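Long-range contacts in Fe(2+) transporter FeoB (Escherichia coli, PDB 3I8S), which takes up ferrous iron across the inner membrane in a GTP-driven way, its cytosolic guanine-nucleotide-binding domain probably coupling GTP binding to channel opening: residues E184-A189 / Q200-G205; A178-N183 / R234-D239; L104-L109 / A139-P144. All blocks are in the same frame, centred on the assembly; numbering follows the deposited sequence.

Contact 1 (E184-A189 / Q200-G205)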
ATOM      1  N   GLU A 184       2.973  22.348  -5.269  1.00 23.69           N
ATOM      2  CA  GLU A 184       3.990  22.417  -4.173  1.00 23.68           C
ATOM      3  C   GLU A 184       4.724  21.104  -3.958  1.00 23.48           C
ATOM      4  O   GLU A 184       5.953  21.100  -3.729  1.00 21.45           O
ATOM      5  CB  GLU A 184       3.352  22.877  -2.860  1.00 24.58           C
ATOM      6  CG  GLU A 184       2.736  24.293  -2.939  1.00 23.57           C
ATOM      7  CD  GLU A 184       3.765  25.429  -3.056  1.00 26.09           C
ATOM      8  OE1 GLU A 184       4.994  25.208  -2.945  1.00 25.12           O
ATOM      9  OE2 GLU A 184       3.337  26.548  -3.269  1.00 26.25           O
ATOM     10  N   ALA A 185       3.988  19.986  -4.011  1.00 22.84           N
ATOM     11  CA  ALA A 185       4.590  18.666  -3.863  1.00 23.22           C
ATOM     12  C   ALA A 185       5.611  18.450  -4.965  1.00 23.17           C
ATOM     13  O   ALA A 185       6.704  17.979  -4.699  1.00 23.34           O
ATOM     14  CB  ALA A 185       3.526  17.550  -3.877  1.00 23.86           C
ATOM     15  N   ASP A 186       5.274  18.847  -6.185  1.00 24.69           N
ATOM     16  CA  ASP A 186       6.177  18.695  -7.305  1.00 24.98           C
ATOM     17  C   ASP A 186       7.407  19.599  -7.173  1.00 25.28           C
ATOM     18  O   ASP A 186       8.530  19.179  -7.457  1.00 24.33           O
ATOM     19  CB  ASP A 186       5.467  18.961  -8.627  1.00 26.49           C
ATOM     20  CG  ASP A 186       6.353  18.654  -9.825  1.00 28.29           C
ATOM     21  OD1 ASP A 186       6.493  19.551 -10.694  1.00 33.71           O
ATOM     22  OD2 ASP A 186       6.928  17.523  -9.881  1.00 34.30           O
ATOM     23  N   SER A 187       7.222  20.830  -6.725  1.00 24.92           N
ATOM     24  CA  SER A 187       8.391  21.688  -6.451  1.00 24.19           C
ATOM     25  C   SER A 187       9.315  21.102  -5.380  1.00 23.61           C
ATOM     26  O   SER A 187      10.524  21.234  -5.480  1.00 23.26           O
ATOM     27  CB  SER A 187       7.977  23.090  -6.070  1.00 24.08           C
ATOM     28  OG  SER A 187       7.363  23.683  -7.185  1.00 27.65           O
ATOM     29  N   LEU A 188       8.765  20.469  -4.348  1.00 22.29           N
ATOM     30  CA  LEU A 188       9.619  19.796  -3.388  1.00 21.77           C
ATOM     31  C   LEU A 188      10.307  18.627  -4.053  1.00 21.59           C
ATOM     32  O   LEU A 188      11.522  18.485  -3.919  1.00 21.01           O
ATOM     33  CB  LEU A 188       8.843  19.346  -2.148  1.00 21.32           C
ATOM     34  CG  LEU A 188       8.222  20.465  -1.314  1.00 21.69           C
ATOM     35  CD1 LEU A 188       7.309  19.890  -0.193  1.00 23.69           C
ATOM     36  CD2 LEU A 188       9.269  21.440  -0.741  1.00 24.50           C
ATOM     37  N   ALA A 189       9.540  17.829  -4.806  1.00 21.00           N
ATOM     38  CA  ALA A 189      10.056  16.658  -5.503  1.00 21.47           C
ATOM     39  C   ALA A 189      11.290  16.992  -6.352  1.00 21.57           C
ATOM     40  O   ALA A 189      12.238  16.222  -6.398  1.00 21.24           O
ATOM     41  CB  ALA A 189       8.982  16.055  -6.407  1.00 20.36           C
ATOM     42  N   GLN A 200       7.795   8.568  -6.360  1.00 26.44           N
ATOM     43  CA  GLN A 200       8.054   8.461  -4.927  1.00 25.97           C
ATOM     44  C   GLN A 200       8.449   9.807  -4.361  1.00 24.48           C
ATOM     45  O   GLN A 200       8.087  10.149  -3.249  1.00 22.57           O
ATOM     46  CB  GLN A 200       9.074   7.385  -4.634  1.00 25.58           C
ATOM     47  CG  GLN A 200       8.530   6.014  -4.957  1.00 26.79           C
ATOM     48  CD  GLN A 200       9.490   4.891  -4.653  1.00 28.67           C
ATOM     49  OE1 GLN A 200      10.553   5.109  -4.067  1.00 31.21           O
ATOM     50  NE2 GLN A 200       9.118   3.685  -5.040  1.00 31.85           N
ATOM     51  N   ARG A 201       9.166  10.584  -5.154  1.00 24.45           N
ATOM     52  CA  ARG A 201       9.493  11.952  -4.773  1.00 23.86           C
ATOM     53  C   ARG A 201       8.214  12.783  -4.619  1.00 21.96           C
ATOM     54  O   ARG A 201       8.048  13.523  -3.662  1.00 20.78           O
ATOM     55  CB  ARG A 201      10.459  12.561  -5.789  1.00 23.25           C
ATOM     56  CG  ARG A 201      11.941  12.121  -5.518  1.00 24.79           C
ATOM     57  CD  ARG A 201      12.942  12.833  -6.387  1.00 26.59           C
ATOM     58  NE  ARG A 201      12.959  12.343  -7.753  1.00 28.36           N
ATOM     59  CZ  ARG A 201      12.620  13.062  -8.826  1.00 31.29           C
ATOM     60  NH1 ARG A 201      12.268  14.324  -8.724  1.00 30.59           N
ATOM     61  NH2 ARG A 201      12.675  12.509 -10.028  1.00 31.47           N
ATOM     62  N   ARG A 202       7.287  12.632  -5.534  1.00 20.67           N
ATOM     63  CA  ARG A 202       6.042  13.356  -5.443  1.00 22.72           C
ATOM     64  C   ARG A 202       5.177  12.942  -4.230  1.00 22.00           C
ATOM     65  O   ARG A 202       4.541  13.766  -3.581  1.00 21.87           O
ATOM     66  CB  ARG A 202       5.274  13.213  -6.744  1.00 22.74           C
ATOM     67  CG  ARG A 202       5.976  13.959  -7.862  1.00 24.50           C
ATOM     68  CD  ARG A 202       5.207  13.817  -9.165  1.00 26.60           C
ATOM     69  NE  ARG A 202       5.708  14.751 -10.176  1.00 28.35           N
ATOM     70  CZ  ARG A 202       5.354  14.716 -11.460  1.00 30.37           C
ATOM     71  NH1 ARG A 202       4.547  13.770 -11.910  1.00 31.73           N
ATOM     72  NH2 ARG A 202       5.824  15.618 -12.310  1.00 31.48           N
ATOM     73  N   TRP A 203       5.158  11.655  -3.958  1.00 22.23           N
ATOM     74  CA  TRP A 203       4.456  11.108  -2.786  1.00 21.76           C
ATOM     75  C   TRP A 203       5.101  11.674  -1.519  1.00 21.09           C
ATOM     76  O   TRP A 203       4.408  12.098  -0.612  1.00 20.86           O
ATOM     77  CB  TRP A 203       4.570   9.602  -2.798  1.00 22.75           C
ATOM     78  CG  TRP A 203       3.820   8.939  -1.703  1.00 22.75           C
ATOM     79  CD1 TRP A 203       2.479   8.628  -1.685  1.00 25.87           C
ATOM     80  CD2 TRP A 203       4.347   8.499  -0.443  1.00 23.12           C
ATOM     81  NE1 TRP A 203       2.148   8.019  -0.488  1.00 26.37           N
ATOM     82  CE2 TRP A 203       3.269   7.919   0.285  1.00 23.84           C
ATOM     83  CE3 TRP A 203       5.614   8.552   0.161  1.00 22.37           C
ATOM     84  CZ2 TRP A 203       3.441   7.384   1.570  1.00 25.56           C
ATOM     85  CZ3 TRP A 203       5.769   8.026   1.428  1.00 23.78           C
ATOM     86  CH2 TRP A 203       4.690   7.443   2.111  1.00 23.69           C
ATOM     87  N   LEU A 204       6.416  11.628  -1.460  1.00 20.38           N
ATOM     88  CA  LEU A 204       7.144  12.209  -0.334  1.00 20.47           C
ATOM     89  C   LEU A 204       6.802  13.698  -0.135  1.00 20.65           C
ATOM     90  O   LEU A 204       6.636  14.143   0.998  1.00 20.52           O
ATOM     91  CB  LEU A 204       8.636  12.003  -0.488  1.00 20.55           C
ATOM     92  CG  LEU A 204       9.179  10.600  -0.257  1.00 19.00           C
ATOM     93  CD1 LEU A 204      10.636  10.551  -0.727  1.00 20.27           C
ATOM     94  CD2 LEU A 204       9.026  10.086   1.196  1.00 18.97           C
ATOM     95  N   GLY A 205       6.749  14.456  -1.229  1.00 19.77           N
ATOM     96  CA  GLY A 205       6.347  15.857  -1.171  1.00 21.80           C
ATOM     97  C   GLY A 205       5.019  16.056  -0.474  1.00 21.55           C
ATOM     98  O   GLY A 205       4.885  16.931   0.411  1.00 22.01           O
TER

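Contact 2 (A178-N183 / R234-D239)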
ATOM      1  N   ALA A 178      -6.168  18.830  -4.811  1.00 26.29           N
ATOM      2  CA  ALA A 178      -6.240  20.244  -5.251  1.00 26.18           C
ATOM      3  C   ALA A 178      -4.934  20.639  -5.946  1.00 26.36           C
ATOM      4  O   ALA A 178      -3.845  20.227  -5.486  1.00 26.26           O
ATOM      5  CB  ALA A 178      -6.545  21.181  -4.058  1.00 26.75           C
ATOM      6  N   GLN A 179      -5.027  21.364  -7.062  1.00 26.22           N
ATOM      7  CA  GLN A 179      -3.821  21.657  -7.889  1.00 26.62           C
ATOM      8  C   GLN A 179      -2.691  22.365  -7.099  1.00 25.75           C
ATOM      9  O   GLN A 179      -1.513  22.077  -7.323  1.00 24.83           O
ATOM     10  CB  GLN A 179      -4.156  22.454  -9.139  1.00 27.53           C
ATOM     11  CG  GLN A 179      -3.001  22.496 -10.175  1.00 28.17           C
ATOM     12  CD  GLN A 179      -2.649  21.122 -10.719  1.00 32.82           C
ATOM     13  OE1 GLN A 179      -3.526  20.403 -11.191  1.00 35.39           O
ATOM     14  NE2 GLN A 179      -1.364  20.734 -10.628  1.00 34.46           N
ATOM     15  N   PRO A 180      -3.029  23.288  -6.185  1.00 24.58           N
ATOM     16  CA  PRO A 180      -1.882  23.881  -5.466  1.00 24.94           C
ATOM     17  C   PRO A 180      -1.070  22.833  -4.677  1.00 24.68           C
ATOM     18  O   PRO A 180       0.162  22.928  -4.620  1.00 23.80           O
ATOM     19  CB  PRO A 180      -2.551  24.923  -4.547  1.00 24.19           C
ATOM     20  CG  PRO A 180      -3.822  25.225  -5.184  1.00 25.07           C
ATOM     21  CD  PRO A 180      -4.285  23.915  -5.761  1.00 25.60           C
ATOM     22  N   LEU A 181      -1.736  21.823  -4.092  1.00 24.14           N
ATOM     23  CA  LEU A 181      -1.048  20.770  -3.358  1.00 24.34           C
ATOM     24  C   LEU A 181      -0.083  20.040  -4.285  1.00 24.46           C
ATOM     25  O   LEU A 181       1.069  19.797  -3.918  1.00 24.25           O
ATOM     26  CB  LEU A 181      -2.032  19.786  -2.715  1.00 24.26           C
ATOM     27  CG  LEU A 181      -2.987  20.387  -1.655  1.00 25.80           C
ATOM     28  CD1 LEU A 181      -4.166  19.451  -1.279  1.00 26.56           C
ATOM     29  CD2 LEU A 181      -2.199  20.801  -0.406  1.00 26.91           C
ATOM     30  N   LEU A 182      -0.573  19.697  -5.481  1.00 25.19           N
ATOM     31  CA  LEU A 182       0.241  18.988  -6.464  1.00 24.64           C
ATOM     32  C   LEU A 182       1.423  19.845  -6.902  1.00 24.19           C
ATOM     33  O   LEU A 182       2.535  19.319  -7.009  1.00 24.01           O
ATOM     34  CB  LEU A 182      -0.587  18.609  -7.671  1.00 25.86           C
ATOM     35  CG  LEU A 182      -1.667  17.548  -7.438  1.00 26.87           C
ATOM     36  CD1 LEU A 182      -2.396  17.403  -8.760  1.00 29.76           C
ATOM     37  CD2 LEU A 182      -1.093  16.204  -6.943  1.00 29.76           C
ATOM     38  N   ASN A 183       1.171  21.130  -7.149  1.00 22.77           N
ATOM     39  CA  ASN A 183       2.220  22.097  -7.554  1.00 23.65           C
ATOM     40  C   ASN A 183       3.342  22.171  -6.532  1.00 23.39           C
ATOM     41  O   ASN A 183       4.545  22.084  -6.887  1.00 22.95           O
ATOM     42  CB  ASN A 183       1.653  23.498  -7.762  1.00 23.95           C
ATOM     43  CG  ASN A 183       0.820  23.633  -9.035  1.00 24.43           C
ATOM     44  OD1 ASN A 183       0.797  22.748  -9.896  1.00 25.18           O
ATOM     45  ND2 ASN A 183       0.124  24.742  -9.147  1.00 29.27           N
ATOM     46  N   ARG A 234      -1.191  27.767   2.952  1.00 19.75           N
ATOM     47  CA  ARG A 234      -2.068  28.321   3.972  1.00 21.15           C
ATOM     48  C   ARG A 234      -2.740  29.615   3.528  1.00 20.03           C
ATOM     49  O   ARG A 234      -3.874  29.902   3.907  1.00 20.09           O
ATOM     50  CB  ARG A 234      -1.310  28.465   5.293  1.00 20.40           C
ATOM     51  CG  ARG A 234      -1.111  27.099   5.912  1.00 22.58           C
ATOM     52  CD  ARG A 234      -0.148  27.051   7.084  1.00 24.48           C
ATOM     53  NE  ARG A 234      -0.085  25.650   7.576  1.00 28.21           N
ATOM     54  CZ  ARG A 234       0.912  25.135   8.298  1.00 30.02           C
ATOM     55  NH1 ARG A 234       1.994  25.853   8.571  1.00 30.85           N
ATOM     56  NH2 ARG A 234       0.847  23.869   8.697  1.00 31.91           N
ATOM     57  N   ASN A 235      -2.055  30.386   2.702  1.00 21.46           N
ATOM     58  CA  ASN A 235      -2.676  31.570   2.108  1.00 22.26           C
ATOM     59  C   ASN A 235      -3.774  31.199   1.078  1.00 22.98           C
ATOM     60  O   ASN A 235      -4.825  31.858   0.982  1.00 22.44           O
ATOM     61  CB  ASN A 235      -1.639  32.429   1.426  1.00 22.12           C
ATOM     62  CG  ASN A 235      -2.265  33.631   0.759  1.00 24.00           C
ATOM     63  OD1 ASN A 235      -2.834  34.506   1.428  1.00 24.22           O
ATOM     64  ND2 ASN A 235      -2.225  33.654  -0.563  1.00 29.12           N
ATOM     65  N   GLU A 236      -3.498  30.155   0.311  1.00 23.58           N
ATOM     66  CA  GLU A 236      -4.391  29.658  -0.756  1.00 25.87           C
ATOM     67  C   GLU A 236      -5.624  28.887  -0.271  1.00 25.86           C
ATOM     68  O   GLU A 236      -6.672  28.916  -0.909  1.00 26.69           O
ATOM     69  CB  GLU A 236      -3.597  28.740  -1.709  1.00 25.41           C
ATOM     70  CG  GLU A 236      -2.633  29.502  -2.605  1.00 28.07           C
ATOM     71  CD  GLU A 236      -1.280  28.809  -2.798  1.00 29.68           C
ATOM     72  OE1 GLU A 236      -1.215  27.571  -2.807  1.00 32.26           O
ATOM     73  OE2 GLU A 236      -0.253  29.526  -2.910  1.00 39.17           O
ATOM     74  N   MET A 237      -5.523  28.179   0.838  1.00 26.18           N
ATOM     75  CA  MET A 237      -6.675  27.399   1.293  1.00 27.52           C
ATOM     76  C   MET A 237      -6.726  27.248   2.809  1.00 26.75           C
ATOM     77  O   MET A 237      -5.709  27.434   3.483  1.00 24.69           O
ATOM     78  CB  MET A 237      -6.618  26.007   0.647  1.00 27.25           C
ATOM     79  CG  MET A 237      -5.427  25.227   1.044  1.00 28.78           C
ATOM     80  SD  MET A 237      -5.210  23.686   0.129  1.00 31.75           S
ATOM     81  CE  MET A 237      -4.620  24.269  -1.423  1.00 29.34           C
ATOM     82  N   ASP A 238      -7.904  26.869   3.310  1.00 26.59           N
ATOM     83  CA  ASP A 238      -8.101  26.487   4.708  1.00 28.01           C
ATOM     84  C   ASP A 238      -7.508  25.088   4.928  1.00 28.72           C
ATOM     85  O   ASP A 238      -7.844  24.146   4.204  1.00 29.44           O
ATOM     86  CB  ASP A 238      -9.601  26.472   5.088  1.00 28.40           C
ATOM     87  CG  ASP A 238     -10.250  27.874   5.128  1.00 30.08           C
ATOM     88  OD1 ASP A 238      -9.588  28.882   5.493  1.00 29.78           O
ATOM     89  OD2 ASP A 238     -11.474  27.964   4.842  1.00 34.53           O
ATOM     90  N   ASP A 239      -6.612  24.957   5.901  1.00 29.15           N
ATOM     91  CA  ASP A 239      -6.069  23.651   6.318  1.00 29.32           C
ATOM     92  C   ASP A 239      -5.615  22.736   5.159  1.00 29.20           C
ATOM     93  O   ASP A 239      -6.231  21.680   4.858  1.00 27.19           O
ATOM     94  CB  ASP A 239      -7.061  22.907   7.218  1.00 29.93           C
ATOM     95  CG  ASP A 239      -6.385  21.777   8.016  1.00 32.29           C
ATOM     96  OD1 ASP A 239      -5.168  21.464   7.766  1.00 30.78           O
ATOM     97  OD2 ASP A 239      -7.082  21.212   8.911  1.00 40.23           O
TER

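Contact 3 (L104-L109 / A139-P144)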
ATOM      1  N   LEU A 104      -4.446   2.226   3.292  1.00 21.05           N
ATOM      2  CA  LEU A 104      -3.124   1.670   3.014  1.00 21.80           C
ATOM      3  C   LEU A 104      -2.920   1.352   1.526  1.00 21.05           C
ATOM      4  O   LEU A 104      -1.954   1.739   0.924  1.00 21.50           O
ATOM      5  CB  LEU A 104      -2.914   0.394   3.826  1.00 20.50           C
ATOM      6  CG  LEU A 104      -1.551  -0.296   3.658  1.00 22.90           C
ATOM      7  CD1 LEU A 104      -0.341   0.603   3.984  1.00 24.59           C
ATOM      8  CD2 LEU A 104      -1.532  -1.582   4.586  1.00 22.80           C
ATOM      9  N   THR A 105      -3.861   0.640   0.936  1.00 21.97           N
ATOM     10  CA  THR A 105      -3.809   0.325  -0.467  1.00 21.90           C
ATOM     11  C   THR A 105      -3.537   1.557  -1.353  1.00 21.12           C
ATOM     12  O   THR A 105      -2.655   1.527  -2.232  1.00 20.63           O
ATOM     13  CB  THR A 105      -5.117  -0.357  -0.916  1.00 21.32           C
ATOM     14  OG1 THR A 105      -5.549  -1.342   0.050  1.00 23.08           O
ATOM     15  CG2 THR A 105      -4.890  -0.987  -2.284  1.00 23.91           C
ATOM     16  N   LEU A 106      -4.286   2.614  -1.129  1.00 21.41           N
ATOM     17  CA  LEU A 106      -4.114   3.838  -1.915  1.00 23.08           C
ATOM     18  C   LEU A 106      -2.724   4.402  -1.746  1.00 22.83           C
ATOM     19  O   LEU A 106      -2.163   4.904  -2.685  1.00 22.92           O
ATOM     20  CB  LEU A 106      -5.170   4.880  -1.650  1.00 23.72           C
ATOM     21  CG  LEU A 106      -6.321   4.846  -2.683  1.00 28.46           C
ATOM     22  CD1 LEU A 106      -6.931   3.489  -2.821  1.00 29.53           C
ATOM     23  CD2 LEU A 106      -7.394   5.940  -2.347  1.00 26.14           C
ATOM     24  N   GLN A 107      -2.158   4.335  -0.535  1.00 23.35           N
ATOM     25  CA  GLN A 107      -0.790   4.812  -0.330  0.50 22.82           C
ATOM     26  C   GLN A 107       0.197   4.020  -1.171  1.00 22.30           C
ATOM     27  O   GLN A 107       1.089   4.604  -1.780  1.00 23.17           O
ATOM     28  CB  GLN A 107      -0.385   4.765   1.151  0.50 23.00           C
ATOM     29  CG  GLN A 107      -1.242   5.649   2.054  0.50 22.10           C
ATOM     30  CD  GLN A 107      -0.420   6.600   2.950  0.50 23.76           C
ATOM     31  OE1 GLN A 107       0.045   6.222   4.039  0.50 21.52           O
ATOM     32  NE2 GLN A 107      -0.241   7.834   2.485  0.50 21.07           N
ATOM     33  N   LEU A 108       0.054   2.699  -1.196  1.00 22.23           N
ATOM     34  CA  LEU A 108       0.930   1.816  -1.980  1.00 22.83           C
ATOM     35  C   LEU A 108       0.826   2.143  -3.456  1.00 22.81           C
ATOM     36  O   LEU A 108       1.834   2.259  -4.129  1.00 21.66           O
ATOM     37  CB  LEU A 108       0.597   0.341  -1.803  1.00 23.46           C
ATOM     38  CG  LEU A 108       0.641  -0.156  -0.380  1.00 26.27           C
ATOM     39  CD1 LEU A 108       0.137  -1.549  -0.406  1.00 25.17           C
ATOM     40  CD2 LEU A 108       2.067  -0.031   0.125  1.00 25.65           C
ATOM     41  N   LEU A 109      -0.397   2.344  -3.930  1.00 23.31           N
ATOM     42  CA  LEU A 109      -0.639   2.625  -5.353  1.00 23.62           C
ATOM     43  C   LEU A 109      -0.070   3.997  -5.757  1.00 24.26           C
ATOM     44  O   LEU A 109       0.467   4.164  -6.856  1.00 24.91           O
ATOM     45  CB  LEU A 109      -2.162   2.541  -5.609  1.00 24.32           C
ATOM     46  CG  LEU A 109      -2.750   1.131  -5.467  1.00 22.09           C
ATOM     47  CD1 LEU A 109      -4.293   1.166  -5.559  1.00 21.54           C
ATOM     48  CD2 LEU A 109      -2.145   0.210  -6.491  1.00 23.52           C
ATOM     49  N   ALA A 139     -10.454  -2.318 -11.497  1.00 22.86           N
ATOM     50  CA  ALA A 139     -10.516  -1.185 -12.428  1.00 23.80           C
ATOM     51  C   ALA A 139     -10.187   0.181 -11.805  1.00 24.06           C
ATOM     52  O   ALA A 139      -9.572   1.020 -12.478  1.00 25.64           O
ATOM     53  CB  ALA A 139     -11.903  -1.112 -13.093  1.00 23.55           C
ATOM     54  N   ARG A 140     -10.664   0.430 -10.581  1.00 24.03           N
ATOM     55  CA  ARG A 140     -10.480   1.716  -9.892  1.00 23.37           C
ATOM     56  C   ARG A 140      -9.089   1.844  -9.230  1.00 23.32           C
ATOM     57  O   ARG A 140      -8.553   2.962  -9.098  1.00 23.38           O
ATOM     58  CB  ARG A 140     -11.595   1.942  -8.871  1.00 23.36           C
ATOM     59  CG  ARG A 140     -12.925   2.366  -9.556  1.00 22.62           C
ATOM     60  CD  ARG A 140     -14.190   2.135  -8.676  1.00 23.43           C
ATOM     61  NE  ARG A 140     -15.332   2.586  -9.434  1.00 23.46           N
ATOM     62  CZ  ARG A 140     -15.865   1.943 -10.480  1.00 22.50           C
ATOM     63  NH1 ARG A 140     -15.399   0.768 -10.901  1.00 22.74           N
ATOM     64  NH2 ARG A 140     -16.882   2.484 -11.114  1.00 21.92           N
ATOM     65  N   LEU A 141      -8.542   0.710  -8.829  1.00 23.26           N
ATOM     66  CA  LEU A 141      -7.212   0.623  -8.234  1.00 23.37           C
ATOM     67  C   LEU A 141      -6.098   0.592  -9.257  1.00 22.97           C
ATOM     68  O   LEU A 141      -5.009   1.085  -8.979  1.00 24.14           O
ATOM     69  CB  LEU A 141      -7.109  -0.619  -7.359  1.00 22.66           C
ATOM     70  CG  LEU A 141      -8.073  -0.637  -6.175  1.00 21.39           C
ATOM     71  CD1 LEU A 141      -7.757  -1.916  -5.333  1.00 21.94           C
ATOM     72  CD2 LEU A 141      -7.999   0.651  -5.348  1.00 21.69           C
ATOM     73  N   GLY A 142      -6.364   0.013 -10.428  1.00 23.00           N
ATOM     74  CA  GLY A 142      -5.362  -0.212 -11.428  1.00 23.75           C
ATOM     75  C   GLY A 142      -4.427  -1.364 -11.139  1.00 25.26           C
ATOM     76  O   GLY A 142      -3.306  -1.408 -11.644  1.00 25.42           O
ATOM     77  N   CYS A 143      -4.862  -2.289 -10.292  1.00 24.82           N
ATOM     78  CA  CYS A 143      -4.096  -3.472 -10.000  1.00 25.29           C
ATOM     79  C   CYS A 143      -5.031  -4.670  -9.829  1.00 25.14           C
ATOM     80  O   CYS A 143      -6.245  -4.497  -9.587  1.00 23.75           O
ATOM     81  CB  CYS A 143      -3.209  -3.263  -8.763  1.00 26.04           C
ATOM     82  SG  CYS A 143      -4.103  -3.198  -7.199  1.00 29.66           S
ATOM     83  N   PRO A 144      -4.484  -5.905 -10.009  1.00 25.58           N
ATOM     84  CA  PRO A 144      -5.256  -7.116  -9.811  1.00 25.31           C
ATOM     85  C   PRO A 144      -5.867  -7.217  -8.413  1.00 23.95           C
ATOM     86  O   PRO A 144      -5.258  -6.818  -7.403  1.00 25.03           O
ATOM     87  CB  PRO A 144      -4.217  -8.225  -9.990  1.00 25.65           C
ATOM     88  CG  PRO A 144      -3.074  -7.605 -10.731  1.00 26.49           C
ATOM     89  CD  PRO A 144      -3.087  -6.190 -10.399  1.00 26.39           C
TER

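Contact 1 (E184-A189 / Q200-G205)
The segments 184-189 and 200-205 cross at 121° with axes 7.7 Å apart, bringing A185 CA within 4.3 Å of G205 CA. This is a close crossing of two successive helices, 179-191 and 198-210, in the FeoB cytosolic helical domain, with small residues at the interface. A185 CB rests against R202 O and G205 C, while A189 CB fits between the backbone of R201 and the aliphatic stem of R202, 3.8 Å from R201 CB. G205 presents bare backbone, and any CB on it would run into A185 O.

Two arginines fasten one flank. D186 has CG anti to its own backbone N (chi1 -174°), and its side chain runs alongside that of R202, pointing the same way. R202, extended from CG to NE, grips D186 OD2 side-on: NE at 3.0 Å and NH2 at 3.3 Å form a salt bridge to this single oxygen. Both nitrogens come from the same face of the carboxylate, whose plane is turned 72° from the guanidinium. R201 bends at chi3, which turns NH1 back to A189 O at 3.0 Å; the carbonyl is met from above its plane, the oxygen lying nearly in the guanidinium plane. R201 NE binds I196 O, so this guanidinium ties helix 179-191 to the connecting loop. On the inner side, L188 CD1 lies 3.9 Å from G205 O.

Contact 2 (A178-N183 / R234-D239)
A178 O is met twice but weakly, by backbone hydrogen bonds from L181 N at 3.0 Å and from L182 N at 3.3 Å. A178 stands at the N-cap position of helix 179-191. One turn along, Q179 NE2 gives a nearly straight 3.0 Å bond to N183 OD1 (166°), the donor above the carbonyl plane. From the first turn, A178, P180 and L181 offer their side chains to M237, the first residue to leave helical geometry after helix 226-236.

M237 carries most of this small surface contact, which has no hydrogen bond across it. Its backbone is extended, and its CG lies between the backbone N and the carbonyl carbon (chi1 63°); a further bend at chi3 (75°) brings the methyl to the proline. M237 CE touches the P180 ring at CB, 3.8 Å away, and at CG, 4.0 Å away, the two side chains crossing obliquely. Beside it, M237 SD lies 4.2 Å from L181 CD2, and A178 CB stands further off, at the margin of the methyl. M237 thus lays its methyl on P180 and its sulfur near L181.

E236 adds a polar edge. Its chain bends at chi2, and E236 OE1 comes 3.4 Å from P180 CB, a plain packing approach to an aliphatic carbon.

Past M237 the chain turns into the next helix, where D239 is the N-cap and its OD1 accepts from L242 N. L181 also packs on L233 of helix 226-236 and on P240, H243 and I244 of helix 240-259, while M237 touches H243 as well; this is helix packing within the FeoB cytosolic helical domain, away from the nucleotide-binding residues, seating the beginning of helix 179-191 at the turn between helices 226-236 and 240-259.

Contact 3 (L104-L109 / A139-P144)
Two helices of the FeoB G domain meet beside the central sheet: helix 98-111, which leads from strand 88-94 to strand 115-120, and the end of helix 134-141, just before strand 145-147. The contact is buried and apolar. L109 and L141 cross at about a right angle, with L109 CD1 3.7 Å from L141 CD2 and 3.5 Å from L141 O. CD1 lies on L141 alone, while L109 CD2 touches both L141 O and C143 SG, the latter at 4.0 Å. L106 CD1 approaches L141 CD2 at 3.9 Å, again at about a right angle, and T105 CG2 lies at the edge, 4.3 Å from L141 CD1. Between L141 and C143 the chain passes through G142 with positive phi (76°), and C143 SG sits between its backbone N and carbonyl carbon (chi1 72°), which turns the sulfur to L109 CD2. An alanine at L109 is likely to open a gap between the helices, taking the partner methyls away from L141 CD2 and C143 SG.

T105, L141 and C143 all rest on V117 of strand 115-120, beneath both helices. T105 OG1 is hydrogen-bonded to N91 ND2 of strand 88-94, and its side chain is about 7 Å from that of the GTP-binding N11. Neighbouring crossover helices packed on one face of a largely parallel sheet are typical of P-loop GTPases.

Overall arrangement
From the N terminus, contact 3 comes first: 104-109 meets 139-144, closing a loop that holds strand 115-120 and the GTP-binding residues N120 to D123, all within the G domain. The chain then enters the helical domain, where 178-183 opens contact 2 and the adjoining 184-189, on the same helix, opens contact 1. Contact 1 closes first, at 200-205, and contact 2 only at 234-239, so the shorter loop sits within the longer one. Contact 3 precedes both in series. One place where the two domains meet is W203 against Q107, joining contacts 1 and 3; contact 2 lies at the far end, about 24 Å from contact 3 between centres.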